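PDB 6YGA: N-alpha-acetyltransferase 30 from Saccharomyces cerevisiae, which catalyses, as the catalytic subunit of the NatC complex, acetyl transfer from acetyl-CoA to the N-terminal methionine of proteins that begin with Met-Leu, Met-Ile or Met-Phe. Local coordinates for residues Lys21-Asp24 and Ala25-Glu29; His93-Ala96 and Lys97-Glu101. One frame throughout, in Å; residues are numbered along the deposited sequence.

Interaction 1: Lys21-Asp24 and Ala25-Glu29; sequences KLID and ADLSE
Leu27 folds back over the carbonyl of Ile23, its CG 3.2 Å from Ile23 O. That oxygen is also shared by two weak backbone bonds: Asp26 N lies 3.3 Å from Ile23 O, and Leu27 N 3.4 Å from the same oxygen. Leu27 N leans weakly on Asp24 O too, and two residues earlier Ala25 N divides itself between Lys21 O, at 3.3 Å and 146°, and, more weakly, Leu22 O. Such forked bonding, with i to i+3 pairs beside i to i+4 pairs, marks the fraying C-terminal end of helix 13-26, the first helix of the GNAT fold; at Leu27 the backbone turns extended (psi 136°) and leaves the helix. Alanine, a strong helix former, suits position 25, where its methyl group places little apolar surface on this exposed side. On the inner side, with CG1 of Ile23 beside the backbone N (chi1 -66°), CG2 is left anti to that N and lies 4.0 Å from CD1 of Leu27, the two side chains side by side. Buried, branched Ile23 otherwise packs on Cys64, Val66, Met83 and Ala85 of the sheet. Asp24 turns its carboxylate to Tyr36, whose hydroxyl hydrogen-bonds OD1, and Asp26 has a long, weak ion pair with Arg91.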
ATOM      1  N   LYS A  21      27.768   8.789 -11.609  1.00 70.42           N
ATOM      2  CA  LYS A  21      27.881   7.619 -12.477  1.00 72.76           C
ATOM      3  C   LYS A  21      27.693   6.326 -11.692  1.00 71.20           C
ATOM      4  O   LYS A  21      27.016   5.403 -12.158  1.00 72.44           O
ATOM      5  CB  LYS A  21      29.234   7.621 -13.184  1.00 76.97           C
ATOM      6  CG  LYS A  21      29.331   6.622 -14.325  1.00 81.72           C
ATOM      7  CD  LYS A  21      28.396   7.004 -15.465  1.00 84.79           C
ATOM      8  CE  LYS A  21      28.634   6.139 -16.695  1.00 88.25           C
ATOM      9  NZ  LYS A  21      27.883   6.628 -17.888  1.00 90.80           N
ATOM     10  N   LEU A  22      28.288   6.241 -10.501  1.00 69.48           N
ATOM     11  CA  LEU A  22      28.145   5.042  -9.680  1.00 68.85           C
ATOM     12  C   LEU A  22      26.686   4.792  -9.316  1.00 68.74           C
ATOM     13  O   LEU A  22      26.164   3.690  -9.513  1.00 70.07           O
ATOM     14  CB  LEU A  22      28.988   5.173  -8.413  1.00 68.32           C
ATOM     15  CG  LEU A  22      30.480   4.862  -8.479  1.00 70.57           C
ATOM     16  CD1 LEU A  22      31.116   5.076  -7.113  1.00 69.51           C
ATOM     17  CD2 LEU A  22      30.696   3.439  -8.951  1.00 72.66           C
ATOM     18  N   ILE A  23      26.016   5.810  -8.775  1.00 67.34           N
ATOM     19  CA  ILE A  23      24.657   5.632  -8.276  1.00 65.86           C
ATOM     20  C   ILE A  23      23.691   5.348  -9.422  1.00 69.69           C
ATOM     21  O   ILE A  23      22.766   4.541  -9.282  1.00 70.76           O
ATOM     22  CB  ILE A  23      24.237   6.865  -7.452  1.00 62.48           C
ATOM     23  CG1 ILE A  23      25.082   6.965  -6.178  1.00 58.56           C
ATOM     24  CG2 ILE A  23      22.756   6.816  -7.109  1.00 62.58           C
ATOM     25  CD1 ILE A  23      24.856   8.228  -5.377  1.00 57.50           C
ATOM     26  N   ASP A  24      23.898   5.988 -10.578  1.00 72.02           N
ATOM     27  CA  ASP A  24      22.966   5.826 -11.694  1.00 76.22           C
ATOM     28  C   ASP A  24      23.009   4.421 -12.281  1.00 80.83           C
ATOM     29  O   ASP A  24      21.992   3.936 -12.790  1.00 78.43           O
ATOM     30  CB  ASP A  24      23.259   6.855 -12.787  1.00 79.08           C
ATOM     31  CG  ASP A  24      22.735   8.234 -12.447  1.00 79.08           C
ATOM     32  OD1 ASP A  24      21.839   8.336 -11.582  1.00 77.04           O
ATOM     33  OD2 ASP A  24      23.212   9.216 -13.052  1.00 81.04           O
ATOM     34  N   ALA A  25      24.163   3.753 -12.227  1.00 87.97           N
ATOM     35  CA  ALA A  25      24.264   2.410 -12.787  1.00 96.30           C
ATOM     36  C   ALA A  25      23.346   1.429 -12.064  1.00101.31           C
ATOM     37  O   ALA A  25      22.758   0.540 -12.693  1.00105.14           O
ATOM     38  CB  ALA A  25      25.712   1.928 -12.727  1.00 96.03           C
ATOM     39  N   ASP A  26      23.212   1.569 -10.742  1.00102.01           N
ATOM     40  CA  ASP A  26      22.405   0.632  -9.966  1.00105.46           C
ATOM     41  C   ASP A  26      20.912   0.904 -10.089  1.00107.31           C
ATOM     42  O   ASP A  26      20.109  -0.032 -10.010  1.00108.27           O
ATOM     43  CB  ASP A  26      22.808   0.674  -8.489  1.00104.17           C
ATOM     44  CG  ASP A  26      24.136  -0.006  -8.220  1.00108.25           C
ATOM     45  OD1 ASP A  26      24.898  -0.251  -9.181  1.00111.65           O
ATOM     46  OD2 ASP A  26      24.415  -0.303  -7.039  1.00107.76           O
ATOM     47  N   LEU A  27      20.521   2.159 -10.288  1.00109.32           N
ATOM     48  CA  LEU A  27      19.114   2.532 -10.241  1.00111.83           C
ATOM     49  C   LEU A  27      18.368   2.071 -11.486  1.00119.14           C
ATOM     50  O   LEU A  27      18.847   2.230 -12.612  1.00120.99           O
ATOM     51  CB  LEU A  27      18.972   4.045 -10.103  1.00110.24           C
ATOM     52  CG  LEU A  27      19.629   4.705  -8.892  1.00108.69           C
ATOM     53  CD1 LEU A  27      19.263   6.177  -8.840  1.00108.34           C
ATOM     54  CD2 LEU A  27      19.243   3.995  -7.601  1.00107.44           C
ATOM     55  N   SER A  28      17.178   1.506 -11.272  1.00123.05           N
ATOM     56  CA  SER A  28      16.246   1.311 -12.376  1.00128.75           C
ATOM     57  C   SER A  28      15.706   2.649 -12.870  1.00131.53           C
ATOM     58  O   SER A  28      15.545   2.857 -14.078  1.00133.08           O
ATOM     59  CB  SER A  28      15.108   0.391 -11.937  1.00128.34           C
ATOM     60  OG  SER A  28      15.571  -0.927 -11.697  1.00127.10           O
ATOM     61  N   GLU A  29      15.421   3.567 -11.950  1.00133.63           N
ATOM     62  CA  GLU A  29      14.975   4.908 -12.281  1.00134.08           C
ATOM     63  C   GLU A  29      15.967   5.919 -11.721  1.00125.31           C
ATOM     64  O   GLU A  29      16.298   5.860 -10.528  1.00120.20           O
ATOM     65  CB  GLU A  29      13.563   5.174 -11.731  1.00139.00           C
ATOM     66  CG  GLU A  29      12.468   4.548 -12.580  1.00146.23           C
ATOM     67  CD  GLU A  29      11.356   3.945 -11.756  1.00147.51           C
ATOM     68  OE1 GLU A  29      11.147   4.400 -10.611  1.00145.59           O
ATOM     69  OE2 GLU A  29      10.699   3.007 -12.254  1.00151.02           O
TER

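Interaction 2: His93-Ala96 and Lys97-Glu101; sequences HGIA and KKLVE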
ATOM      1  N   HIS A  93      33.549  -7.370  -0.692  1.00 69.46           N
ATOM      2  CA  HIS A  93      34.702  -7.076   0.151  1.00 68.66           C
ATOM      3  C   HIS A  93      34.326  -6.235   1.365  1.00 66.20           C
ATOM      4  O   HIS A  93      35.199  -5.613   1.978  1.00 66.39           O
ATOM      5  CB  HIS A  93      35.797  -6.381  -0.661  1.00 68.98           C
ATOM      6  CG  HIS A  93      36.334  -7.209  -1.790  1.00 71.22           C
ATOM      7  ND1 HIS A  93      36.896  -8.453  -1.601  1.00 73.74           N
ATOM      8  CD2 HIS A  93      36.403  -6.965  -3.121  1.00 72.40           C
ATOM      9  CE1 HIS A  93      37.283  -8.942  -2.765  1.00 76.74           C
ATOM     10  NE2 HIS A  93      36.995  -8.059  -3.704  1.00 75.74           N
ATOM     11  N   GLY A  94      33.045  -6.204   1.727  1.00 64.85           N
ATOM     12  CA  GLY A  94      32.610  -5.420   2.867  1.00 64.20           C
ATOM     13  C   GLY A  94      32.732  -3.926   2.695  1.00 62.89           C
ATOM     14  O   GLY A  94      32.754  -3.198   3.690  1.00 62.60           O
ATOM     15  N   ILE A  95      32.809  -3.443   1.453  1.00 62.88           N
ATOM     16  CA  ILE A  95      32.981  -2.012   1.224  1.00 60.10           C
ATOM     17  C   ILE A  95      31.709  -1.252   1.573  1.00 58.22           C
ATOM     18  O   ILE A  95      31.759  -0.191   2.209  1.00 57.77           O
ATOM     19  CB  ILE A  95      33.415  -1.752  -0.228  1.00 58.76           C
ATOM     20  CG1 ILE A  95      34.690  -2.528  -0.546  1.00 62.08           C
ATOM     21  CG2 ILE A  95      33.630  -0.267  -0.463  1.00 55.40           C
ATOM     22  CD1 ILE A  95      35.141  -2.377  -1.975  1.00 64.65           C
ATOM     23  N   ALA A  96      30.550  -1.775   1.163  1.00 57.12           N
ATOM     24  CA  ALA A  96      29.286  -1.123   1.489  1.00 53.48           C
ATOM     25  C   ALA A  96      29.084  -1.034   2.997  1.00 53.57           C
ATOM     26  O   ALA A  96      28.624  -0.007   3.509  1.00 52.31           O
ATOM     27  CB  ALA A  96      28.126  -1.872   0.834  1.00 51.33           C
ATOM     28  N   LYS A  97      29.436  -2.094   3.725  1.00 55.08           N
ATOM     29  CA  LYS A  97      29.257  -2.078   5.172  1.00 56.49           C
ATOM     30  C   LYS A  97      30.125  -1.010   5.824  1.00 56.04           C
ATOM     31  O   LYS A  97      29.698  -0.351   6.778  1.00 54.82           O
ATOM     32  CB  LYS A  97      29.568  -3.455   5.754  1.00 59.18           C
ATOM     33  CG  LYS A  97      29.526  -3.515   7.273  1.00 62.10           C
ATOM     34  CD  LYS A  97      29.660  -4.944   7.770  1.00 68.38           C
ATOM     35  CE  LYS A  97      29.640  -5.003   9.286  1.00 71.31           C
ATOM     36  NZ  LYS A  97      29.641  -6.408   9.778  1.00 75.40           N
ATOM     37  N   LYS A  98      31.343  -0.813   5.315  1.00 57.81           N
ATOM     38  CA  LYS A  98      32.224   0.193   5.895  1.00 59.43           C
ATOM     39  C   LYS A  98      31.724   1.603   5.597  1.00 53.91           C
ATOM     40  O   LYS A  98      31.861   2.504   6.431  1.00 52.37           O
ATOM     41  CB  LYS A  98      33.649   0.003   5.381  1.00 67.13           C
ATOM     42  CG  LYS A  98      34.701   0.628   6.276  1.00 74.47           C
ATOM     43  CD  LYS A  98      34.638   0.031   7.672  1.00 79.32           C
ATOM     44  CE  LYS A  98      35.620   0.708   8.610  1.00 82.39           C
ATOM     45  NZ  LYS A  98      35.689   0.009   9.921  1.00 84.39           N
ATOM     46  N   LEU A  99      31.141   1.811   4.414  1.00 52.01           N
ATOM     47  CA  LEU A  99      30.587   3.120   4.085  1.00 49.44           C
ATOM     48  C   LEU A  99      29.391   3.451   4.969  1.00 47.79           C
ATOM     49  O   LEU A  99      29.229   4.597   5.400  1.00 45.87           O
ATOM     50  CB  LEU A  99      30.197   3.170   2.608  1.00 47.16           C
ATOM     51  CG  LEU A  99      31.328   3.385   1.599  1.00 48.98           C
ATOM     52  CD1 LEU A  99      30.865   3.044   0.193  1.00 48.16           C
ATOM     53  CD2 LEU A  99      31.817   4.821   1.660  1.00 50.09           C
ATOM     54  N   VAL A 100      28.537   2.462   5.243  1.00 46.84           N
ATOM     55  CA  VAL A 100      27.413   2.692   6.143  1.00 44.44           C
ATOM     56  C   VAL A 100      27.916   3.006   7.545  1.00 46.87           C
ATOM     57  O   VAL A 100      27.414   3.918   8.212  1.00 46.23           O
ATOM     58  CB  VAL A 100      26.461   1.481   6.137  1.00 43.28           C
ATOM     59  CG1 VAL A 100      25.344   1.677   7.145  1.00 42.05           C
ATOM     60  CG2 VAL A 100      25.879   1.267   4.750  1.00 42.04           C
ATOM     61  N   GLU A 101      28.936   2.274   8.002  1.00 48.51           N
ATOM     62  CA  GLU A 101      29.448   2.479   9.354  1.00 50.66           C
ATOM     63  C   GLU A 101      30.056   3.865   9.519  1.00 50.36           C
ATOM     64  O   GLU A 101      29.856   4.516  10.551  1.00 49.68           O
ATOM     65  CB  GLU A 101      30.476   1.399   9.697  1.00 54.78           C
ATOM     66  CG  GLU A 101      29.873   0.030   9.975  1.00 58.40           C
ATOM     67  CD  GLU A 101      30.922  -1.022  10.292  1.00 62.34           C
ATOM     68  OE1 GLU A 101      32.091  -0.839   9.893  1.00 62.78           O
ATOM     69  OE2 GLU A 101      30.579  -2.032  10.944  1.00 63.79           O
TER
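Lys97 sets its CB 3.8 Å from the carbonyl oxygen of Gly94, the N-cap residue, whose phi of 67° is readily adopted by glycine. The chain of Lys97 then runs out extended, its aliphatic part touching Leu129 of helix 124-131, a long, flexible residue for an exposed face. Lys98 N makes the first i to i+4 bond, to Gly94 O at 3.2 Å; its side chain bends at chi2 (59°) and brings NZ to a long salt bridge, 3.7 Å, with OE1 of Glu101. Gly94 and Ala96 close the GNAT signature R/Q-x-x-G-x-G/A; as in other GNAT enzymes, this turn probably offers backbone N-H groups to the acetyl-CoA pyrophosphate, absent from this apo complex. Leu99 N bonds Ile95 O at 3.0 Å, while Leu99 CD1 lies 4.4 Å from CG2 of Ile95. These apolar residues form the inward stripe of helix 95-109, which links strands 76-86 and 114-120 in a beta-alpha-beta crossover, and both press on Tyr5 of strand 3-7. Val100 N closes on Ala96 O at 3.0 Å and 162°, and CG2 of Val100 comes 3.3 Å from the same oxygen. Compact Val100 also meets Ile65 and Tyr130. Glu101 packs against Phe578 of the N-alpha-acetyltransferase 35 chain.

Both contacts are local, between neighbouring turns at the end of a helix within the GNAT fold, but they take opposite ends: interaction 1 is the fraying C-terminal end of helix 13-26, interaction 2 the regular first turns of helix 95-109. Their centres lie 18 Å apart and their nearest atoms about 8 Å apart, without touching. Interaction 1 is a surface contact with one buried residue, whereas interaction 2 is partly buried with three. At the fraying end the bonds of 21-29 are mostly weak and forked, whereas those of 93-101, where the helix continues, are straighter. Both helices nonetheless turn apolar side chains onto strand 61-72, and at both the N-alpha-acetyltransferase 35 chain lies close by.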